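Local atomic coordinates of leucine aminopeptidase 1 (Caenorhabditis elegans, PDB entry 2HC9), a protein that removes N-terminal amino acids, preferably leucine, from peptides as a two-zinc aminopeptidase of the M17 family, and probably serves in digestion. Residues I247-K252 / Q296-C301; T355-M360 / L451-L456; S202-I207 / V234-E239. The protein carries 1 engineered substitution. All coordinates share one frame; numbering follows the deposited sequence.

Contact 1 (I247-K252 / Q296-C301). With ZN (zinc ion), chain C.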
# COMPACT_ATOMS: atom_id res chain seq x y z
N ILE A 247 -37.84 -3.26 -28.21
CA ILE A 247 -36.43 -3.43 -27.82
C ILE A 247 -35.97 -2.14 -27.14
O ILE A 247 -36.23 -1.05 -27.64
CB ILE A 247 -35.54 -3.70 -29.09
CG1 ILE A 247 -36.01 -4.99 -29.80
CG2 ILE A 247 -34.06 -3.77 -28.71
CD1 ILE A 247 -35.56 -5.11 -31.25
N ALA A 248 -35.32 -2.27 -25.98
CA ALA A 248 -34.75 -1.10 -25.29
C ALA A 248 -33.24 -1.21 -25.27
O ALA A 248 -32.68 -2.29 -25.00
CB ALA A 248 -35.28 -0.99 -23.88
N LEU A 249 -32.57 -0.09 -25.55
CA LEU A 249 -31.13 0.04 -25.42
C LEU A 249 -30.85 0.99 -24.26
O LEU A 249 -30.99 2.21 -24.40
CB LEU A 249 -30.51 0.62 -26.71
CG LEU A 249 -30.85 -0.16 -27.98
CD1 LEU A 249 -30.40 0.59 -29.24
CD2 LEU A 249 -30.26 -1.59 -27.96
N VAL A 250 -30.45 0.42 -23.12
CA VAL A 250 -30.25 1.21 -21.90
C VAL A 250 -28.73 1.44 -21.75
O VAL A 250 -27.97 0.48 -21.75
CB VAL A 250 -30.84 0.51 -20.65
CG1 VAL A 250 -30.81 1.46 -19.40
CG2 VAL A 250 -32.34 0.04 -20.92
N GLY A 251 -28.31 2.69 -21.61
CA GLY A 251 -26.89 3.02 -21.56
C GLY A 251 -26.49 3.75 -20.27
O GLY A 251 -27.20 4.65 -19.80
N LYS A 252 -25.32 3.36 -19.73
CA LYS A 252 -24.71 4.05 -18.58
C LYS A 252 -24.03 5.32 -19.04
O LYS A 252 -23.04 5.27 -19.80
CB LYS A 252 -23.66 3.15 -17.90
CG LYS A 252 -22.89 3.86 -16.74
CD LYS A 252 -21.83 2.94 -16.13
CE LYS A 252 -21.01 3.74 -15.10
NZ LYS A 252 -19.94 2.91 -14.41
N GLN A 296 -39.01 -2.39 -36.05
CA GLN A 296 -39.54 -2.76 -34.74
C GLN A 296 -39.55 -1.57 -33.81
O GLN A 296 -38.95 -0.55 -34.09
CB GLN A 296 -38.74 -3.91 -34.14
CG GLN A 296 -38.63 -5.10 -35.06
CD GLN A 296 -39.98 -5.72 -35.36
OE1 GLN A 296 -40.79 -5.96 -34.45
NE2 GLN A 296 -40.26 -5.96 -36.64
N THR A 297 -40.26 -1.69 -32.69
CA THR A 297 -40.27 -0.60 -31.76
C THR A 297 -38.93 -0.63 -31.03
O THR A 297 -38.45 -1.71 -30.63
CB THR A 297 -41.44 -0.75 -30.76
OG1 THR A 297 -42.68 -0.53 -31.46
CG2 THR A 297 -41.32 0.25 -29.61
N LEU A 298 -38.32 0.55 -30.88
CA LEU A 298 -36.95 0.66 -30.37
C LEU A 298 -36.87 1.87 -29.46
O LEU A 298 -37.40 2.94 -29.81
CB LEU A 298 -35.93 0.81 -31.52
CG LEU A 298 -34.45 0.85 -31.12
CD1 LEU A 298 -34.02 -0.50 -30.47
CD2 LEU A 298 -33.55 1.21 -32.33
N HIS A 299 -36.21 1.71 -28.31
CA HIS A 299 -36.04 2.83 -27.37
C HIS A 299 -34.56 2.94 -26.98
O HIS A 299 -33.90 1.93 -26.75
CB HIS A 299 -36.86 2.62 -26.09
CG HIS A 299 -38.29 2.22 -26.32
ND1 HIS A 299 -39.30 3.15 -26.46
CD2 HIS A 299 -38.88 1.00 -26.38
CE1 HIS A 299 -40.46 2.51 -26.61
NE2 HIS A 299 -40.23 1.21 -26.57
N ALA A 300 -34.04 4.17 -26.91
CA ALA A 300 -32.74 4.43 -26.26
C ALA A 300 -33.06 5.06 -24.91
O ALA A 300 -33.79 6.06 -24.86
CB ALA A 300 -31.88 5.35 -27.12
N CYS A 301 -32.53 4.48 -23.83
CA CYS A 301 -32.80 5.00 -22.49
C CYS A 301 -31.44 5.32 -21.87
O CYS A 301 -30.64 4.41 -21.63
CB CYS A 301 -33.48 3.94 -21.59
SG CYS A 301 -35.04 3.31 -22.28
ZN ZN C . -18.83 4.26 -13.21
O HOH W 1 -17.93 2.88 -11.92
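Ile247 and Leu298 face each other at the start of two parallel strands, 247-252 and 297-301, whose directions differ by 12°. The backbones form a regular parallel ladder. Ile247 N donates to Thr297 O and Ile247 O accepts from His299 N, Leu249 uses its N and O on His299 O and Cys301 N in the same way, and Gly251 N bonds to Cys301 O at 2.9 Å, the ladder running on to Cys303.

The packing is tightest around one methyl group. With its CG anti to the backbone N (chi1 -176°), Leu298 turns CD1 back over the neighbouring strand, where it lies 3.7 Å from Ile247 CG2 and 4.0 Å from Leu249 CD1. Branched aliphatic residues suit this wholly buried face, and the small Ala300 beside them lies against Tyr286. The other face carries Ala248, Val250, His299 and Cys301. Here the His299 ring brings CD2 obliquely to 3.6 Å from Ile247 O, while its ND1 is bound to Ser237 OG, a bond that should hold the ring in this turn. Val250 CG2 and Cys301 CB meet more lightly, at 4.1 Å.

The ends are looser. Gln296 only grazes Ile247, and its OE1 is bound to Glu245 N and Thr244 OG1. Lys252 does not touch 296-301: its fully extended chain carries NZ to a zinc ion at 2.1 Å, a site completed by Asp257, Asp275, Glu336 and a water.

Strand 246-254 is interior, since Ala248 and Val250 direct their backbone bonds to strand 356-361. Helix 277-290, the link of a beta-alpha-beta crossover between strands 246-254 and 297-307, packs on the Leu249 and Leu298 face through Met282, Tyr286 and Leu289, and helix 337-350 on the opposite face through Leu341 and Ala348.

Contact 2 (T355-M360 / L451-L456); sequences TTIFDM and LRWLHL
Asp359 sets its carboxylate at the edges of Trp453 and His455, nearly coplanar with both rings, and each oxygen takes one N-H. Asp359 OD2 offers its syn lone pair to His455 ND1 at 2.6 Å, in the imidazole plane and almost straight (175°), whereas Asp359 OD1, itself 17° out of the indole plane, accepts from Trp453 NE1 at 2.9 Å. One face of the Trp453 indole has His455 N 4.1 Å above it, toward the rim. Asp359 CG stands between backbone N and carbonyl carbon (chi1 77°), bringing the acid across to the next strand. An alanine here would remove both acceptors, and would probably leave the two buried ring N-H groups without mates.

On the other sheet face Arg452 NH2 hydrogen-bonds to Thr356 OG1 at 2.8 Å, and a water joins Arg452 NE, Thr355 O and Thr356 OG1 at this polar end. Phe358 CD1 packs obliquely on Leu454 CB (3.9 Å), its ring edge-to-face with Phe476.

Backbone bonds such as Leu454 N to Ile357 O make 356-361 and 452-457 parallel neighbours in the central sheet of the M17 catalytic domain, with the His455 side chain about 7 Å from that of Arg338, the predicted active-site residue.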
# COMPACT_ATOMS: atom_id res chain seq x y z
N THR A 355 -39.72 -5.98 -24.32
CA THR A 355 -39.58 -7.42 -24.10
C THR A 355 -38.20 -7.95 -24.46
O THR A 355 -37.89 -9.12 -24.23
CB THR A 355 -40.64 -8.18 -24.90
OG1 THR A 355 -40.54 -7.80 -26.29
CG2 THR A 355 -42.03 -7.84 -24.36
N THR A 356 -37.37 -7.07 -25.02
CA THR A 356 -35.94 -7.33 -25.17
C THR A 356 -35.22 -6.10 -24.61
O THR A 356 -35.37 -4.97 -25.13
CB THR A 356 -35.55 -7.58 -26.66
OG1 THR A 356 -36.37 -8.63 -27.20
CG2 THR A 356 -34.07 -8.02 -26.77
N ILE A 357 -34.47 -6.30 -23.53
CA ILE A 357 -33.81 -5.17 -22.83
C ILE A 357 -32.30 -5.41 -22.80
O ILE A 357 -31.82 -6.38 -22.22
CB ILE A 357 -34.35 -4.98 -21.39
CG1 ILE A 357 -35.88 -4.76 -21.39
CG2 ILE A 357 -33.58 -3.82 -20.67
CD1 ILE A 357 -36.52 -4.83 -20.00
N PHE A 358 -31.58 -4.53 -23.49
CA PHE A 358 -30.11 -4.53 -23.48
C PHE A 358 -29.67 -3.39 -22.60
O PHE A 358 -30.21 -2.29 -22.69
CB PHE A 358 -29.55 -4.30 -24.90
CG PHE A 358 -29.89 -5.38 -25.87
CD1 PHE A 358 -29.10 -6.52 -25.96
CD2 PHE A 358 -30.96 -5.22 -26.75
CE1 PHE A 358 -29.39 -7.53 -26.90
CE2 PHE A 358 -31.27 -6.22 -27.70
CZ PHE A 358 -30.48 -7.38 -27.76
N ASP A 359 -28.67 -3.63 -21.77
CA ASP A 359 -28.01 -2.51 -21.11
C ASP A 359 -26.52 -2.63 -21.39
O ASP A 359 -25.98 -3.73 -21.44
CB ASP A 359 -28.36 -2.44 -19.60
CG ASP A 359 -27.61 -3.46 -18.76
OD1 ASP A 359 -28.21 -4.51 -18.41
OD2 ASP A 359 -26.43 -3.21 -18.43
N MET A 360 -25.87 -1.50 -21.66
CA MET A 360 -24.45 -1.53 -21.99
C MET A 360 -23.78 -0.45 -21.17
O MET A 360 -24.29 0.67 -21.05
CB MET A 360 -24.26 -1.25 -23.48
CG MET A 360 -22.80 -1.38 -23.93
SD MET A 360 -22.51 -1.36 -25.72
CE MET A 360 -22.85 0.37 -26.18
N LEU A 451 -38.93 -12.33 -20.12
CA LEU A 451 -38.48 -11.52 -21.26
C LEU A 451 -37.03 -11.86 -21.58
O LEU A 451 -36.50 -12.83 -21.04
CB LEU A 451 -38.66 -10.00 -21.00
CG LEU A 451 -38.13 -9.36 -19.69
CD1 LEU A 451 -36.61 -9.10 -19.72
CD2 LEU A 451 -38.86 -8.06 -19.48
N ARG A 452 -36.40 -11.11 -22.49
CA ARG A 452 -34.97 -11.33 -22.72
C ARG A 452 -34.21 -10.10 -22.21
O ARG A 452 -34.53 -8.97 -22.59
CB ARG A 452 -34.69 -11.56 -24.21
CG ARG A 452 -35.34 -12.88 -24.72
CD ARG A 452 -35.00 -13.16 -26.17
NE ARG A 452 -35.41 -12.03 -27.01
CZ ARG A 452 -34.93 -11.77 -28.22
NH1 ARG A 452 -34.02 -12.58 -28.76
NH2 ARG A 452 -35.37 -10.69 -28.89
N TRP A 453 -33.23 -10.33 -21.34
CA TRP A 453 -32.43 -9.27 -20.76
C TRP A 453 -30.98 -9.62 -20.99
O TRP A 453 -30.55 -10.74 -20.71
CB TRP A 453 -32.70 -9.12 -19.23
CG TRP A 453 -31.64 -8.27 -18.53
CD1 TRP A 453 -31.24 -7.00 -18.87
CD2 TRP A 453 -30.83 -8.65 -17.41
NE1 TRP A 453 -30.22 -6.57 -18.03
CE2 TRP A 453 -29.97 -7.57 -17.11
CE3 TRP A 453 -30.76 -9.82 -16.63
CZ2 TRP A 453 -29.04 -7.62 -16.07
CZ3 TRP A 453 -29.83 -9.86 -15.59
CH2 TRP A 453 -28.99 -8.77 -15.31
N LEU A 454 -30.21 -8.66 -21.50
CA LEU A 454 -28.79 -8.85 -21.70
C LEU A 454 -28.04 -7.63 -21.19
O LEU A 454 -28.31 -6.49 -21.62
CB LEU A 454 -28.46 -9.13 -23.18
CG LEU A 454 -26.99 -9.47 -23.47
CD1 LEU A 454 -26.82 -10.59 -24.54
CD2 LEU A 454 -26.13 -8.20 -23.81
N HIS A 455 -27.08 -7.88 -20.31
CA HIS A 455 -26.19 -6.84 -19.77
C HIS A 455 -24.82 -6.98 -20.44
O HIS A 455 -24.31 -8.10 -20.57
CB HIS A 455 -26.08 -7.07 -18.24
CG HIS A 455 -24.88 -6.40 -17.63
ND1 HIS A 455 -24.76 -5.03 -17.56
CD2 HIS A 455 -23.76 -6.92 -17.07
CE1 HIS A 455 -23.60 -4.73 -16.99
NE2 HIS A 455 -22.97 -5.86 -16.69
N LEU A 456 -24.22 -5.87 -20.88
CA LEU A 456 -22.98 -5.94 -21.62
C LEU A 456 -22.01 -4.94 -20.97
O LEU A 456 -22.25 -3.73 -20.99
CB LEU A 456 -23.21 -5.56 -23.11
CG LEU A 456 -21.97 -5.65 -24.02
CD1 LEU A 456 -21.43 -7.09 -24.10
CD2 LEU A 456 -22.32 -5.14 -25.42
O HOH W 2 -37.98 -11.03 -26.04

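Contact 3 (S202-I207 / V234-E239)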
# COMPACT_ATOMS: atom_id res chain seq x y z
N SER A 202 -37.88 11.07 -33.10
CA SER A 202 -38.24 10.28 -31.92
C SER A 202 -39.25 11.01 -31.06
O SER A 202 -39.30 12.26 -31.03
CB SER A 202 -36.98 10.03 -31.05
OG SER A 202 -36.06 9.25 -31.76
N LYS A 203 -40.02 10.24 -30.30
CA LYS A 203 -40.69 10.79 -29.13
C LYS A 203 -39.62 10.93 -28.04
O LYS A 203 -38.97 9.94 -27.71
CB LYS A 203 -41.80 9.86 -28.68
CG LYS A 203 -42.49 10.34 -27.41
CD LYS A 203 -43.60 9.37 -27.01
CE LYS A 203 -44.23 9.81 -25.70
NZ LYS A 203 -45.13 8.74 -25.16
N ILE A 204 -39.47 12.13 -27.48
CA ILE A 204 -38.36 12.40 -26.55
C ILE A 204 -38.91 12.67 -25.15
O ILE A 204 -39.79 13.51 -24.97
CB ILE A 204 -37.54 13.62 -27.00
CG1 ILE A 204 -37.00 13.42 -28.43
CG2 ILE A 204 -36.39 13.94 -26.02
CD1 ILE A 204 -36.51 14.75 -29.05
N THR A 205 -38.40 11.93 -24.15
CA THR A 205 -38.75 12.21 -22.75
C THR A 205 -37.47 12.56 -21.99
O THR A 205 -36.48 11.87 -22.13
CB THR A 205 -39.39 10.99 -22.12
OG1 THR A 205 -40.47 10.56 -22.94
CG2 THR A 205 -39.90 11.29 -20.67
N VAL A 206 -37.49 13.65 -21.23
CA VAL A 206 -36.35 14.06 -20.40
C VAL A 206 -36.89 14.28 -19.01
O VAL A 206 -37.79 15.09 -18.80
CB VAL A 206 -35.67 15.35 -20.94
CG1 VAL A 206 -34.55 15.84 -19.97
CG2 VAL A 206 -35.09 15.12 -22.33
N ILE A 207 -36.34 13.53 -18.05
CA ILE A 207 -36.72 13.68 -16.64
C ILE A 207 -35.45 14.06 -15.90
O ILE A 207 -34.44 13.37 -16.01
CB ILE A 207 -37.31 12.36 -16.07
CG1 ILE A 207 -38.48 11.84 -16.93
CG2 ILE A 207 -37.75 12.55 -14.61
CD1 ILE A 207 -38.97 10.46 -16.53
N VAL A 234 -33.02 10.20 -20.11
CA VAL A 234 -33.51 10.59 -21.44
C VAL A 234 -33.98 9.35 -22.17
O VAL A 234 -33.25 8.35 -22.26
CB VAL A 234 -32.39 11.25 -22.26
CG1 VAL A 234 -32.85 11.53 -23.73
CG2 VAL A 234 -31.93 12.55 -21.56
N VAL A 235 -35.19 9.40 -22.72
CA VAL A 235 -35.71 8.29 -23.53
C VAL A 235 -35.95 8.82 -24.94
O VAL A 235 -36.65 9.82 -25.10
CB VAL A 235 -37.05 7.75 -22.96
CG1 VAL A 235 -37.53 6.53 -23.78
CG2 VAL A 235 -36.89 7.38 -21.48
N LEU A 236 -35.38 8.16 -25.94
CA LEU A 236 -35.78 8.39 -27.34
C LEU A 236 -36.56 7.17 -27.77
O LEU A 236 -36.04 6.05 -27.70
CB LEU A 236 -34.55 8.52 -28.24
CG LEU A 236 -33.46 9.47 -27.70
CD1 LEU A 236 -32.31 9.53 -28.71
CD2 LEU A 236 -34.05 10.88 -27.41
N SER A 237 -37.80 7.37 -28.21
CA SER A 237 -38.64 6.24 -28.63
C SER A 237 -39.00 6.30 -30.11
O SER A 237 -39.43 7.36 -30.61
CB SER A 237 -39.91 6.17 -27.79
OG SER A 237 -39.58 5.90 -26.42
N HIS A 238 -38.80 5.15 -30.77
CA HIS A 238 -39.14 4.90 -32.18
C HIS A 238 -40.25 3.85 -32.14
O HIS A 238 -39.99 2.64 -32.07
CB HIS A 238 -37.90 4.36 -32.90
CG HIS A 238 -38.13 3.94 -34.33
ND1 HIS A 238 -38.22 4.84 -35.37
CD2 HIS A 238 -38.24 2.71 -34.88
CE1 HIS A 238 -38.38 4.18 -36.51
NE2 HIS A 238 -38.39 2.89 -36.25
N GLU A 239 -41.49 4.33 -32.12
CA GLU A 239 -42.63 3.45 -31.90
C GLU A 239 -43.25 2.99 -33.20
O GLU A 239 -43.58 3.80 -34.08
CB GLU A 239 -43.65 4.14 -30.97
CG GLU A 239 -42.99 4.43 -29.61
CD GLU A 239 -43.91 5.04 -28.57
OE1 GLU A 239 -44.59 6.05 -28.86
OE2 GLU A 239 -43.92 4.52 -27.44
O HOH W 3 -43.85 6.19 -25.24
O HOH W 4 -46.30 7.17 -27.37
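Lys203 to Val206 run antiparallel to Val234 to Ser237, the strand axes 4.7 Å apart at their closest, and the hydrogen-bonded pairs Lys203-Ser237 and Thr205-Val235 each contribute two N-H...O bonds. The longest runs from Lys203 N to Ser237 O at 3.0 Å. The shortest joins Val235 N to Thr205 O at 2.8 Å.

The non-hydrogen-bonded pairs supply the apolar face. Ile204 and Leu236 lie alongside each other and point the same way, with CG1 of Ile204 4.0 Å from CD2 of Leu236; Val206 and Val234 repeat this with their CG2 methyls. Beta-branched and leucine side chains fit here because helices pack against this face. Thr205 and Val235 occupy the other face and meet through their CB atoms at 4.1 Å. Ser237, beside Lys203, is small, and its hydroxyl is engaged by His299 of the next strand.

Lys203 and Glu239 make the polar margin. Lys203 is extended throughout (chi1 176°), which leaves its NZ 4.6 Å from Glu239 OE1, too far for a direct salt bridge, and two waters bridge the opposite charges instead.

Strand 203-208 has no further strand beyond it in this chain's sheet, while strand 232-238 is bonded on its other side to strand 297-307. Helix 186-199 rests on Ile204, Val206 and Val234, and helix 277-290 on Leu236 and His238.

Overall arrangement
All three contacts belong to one mixed sheet in the catalytic domain and together cover six strands, in the order across the sheet 203-208, 232-238, 297-307, 246-254, 356-361 and 452-457. Along the chain contact 3 closes first, then contact 1, then contact 2. The centre of contact 1 lies about 9 Å from that of contact 2 and about 10 Å from that of contact 3; the centres of the outer two are about 18 Å apart, their nearest atoms about 11 Å. Strands 246-254 and 356-361 join contacts 1 and 2, strands 297-307 and 232-238 contacts 1 and 3. The sheet therefore runs from an antiparallel edge away from the annotated sites to parallel central strands, where contact 1 supplies a zinc ligand.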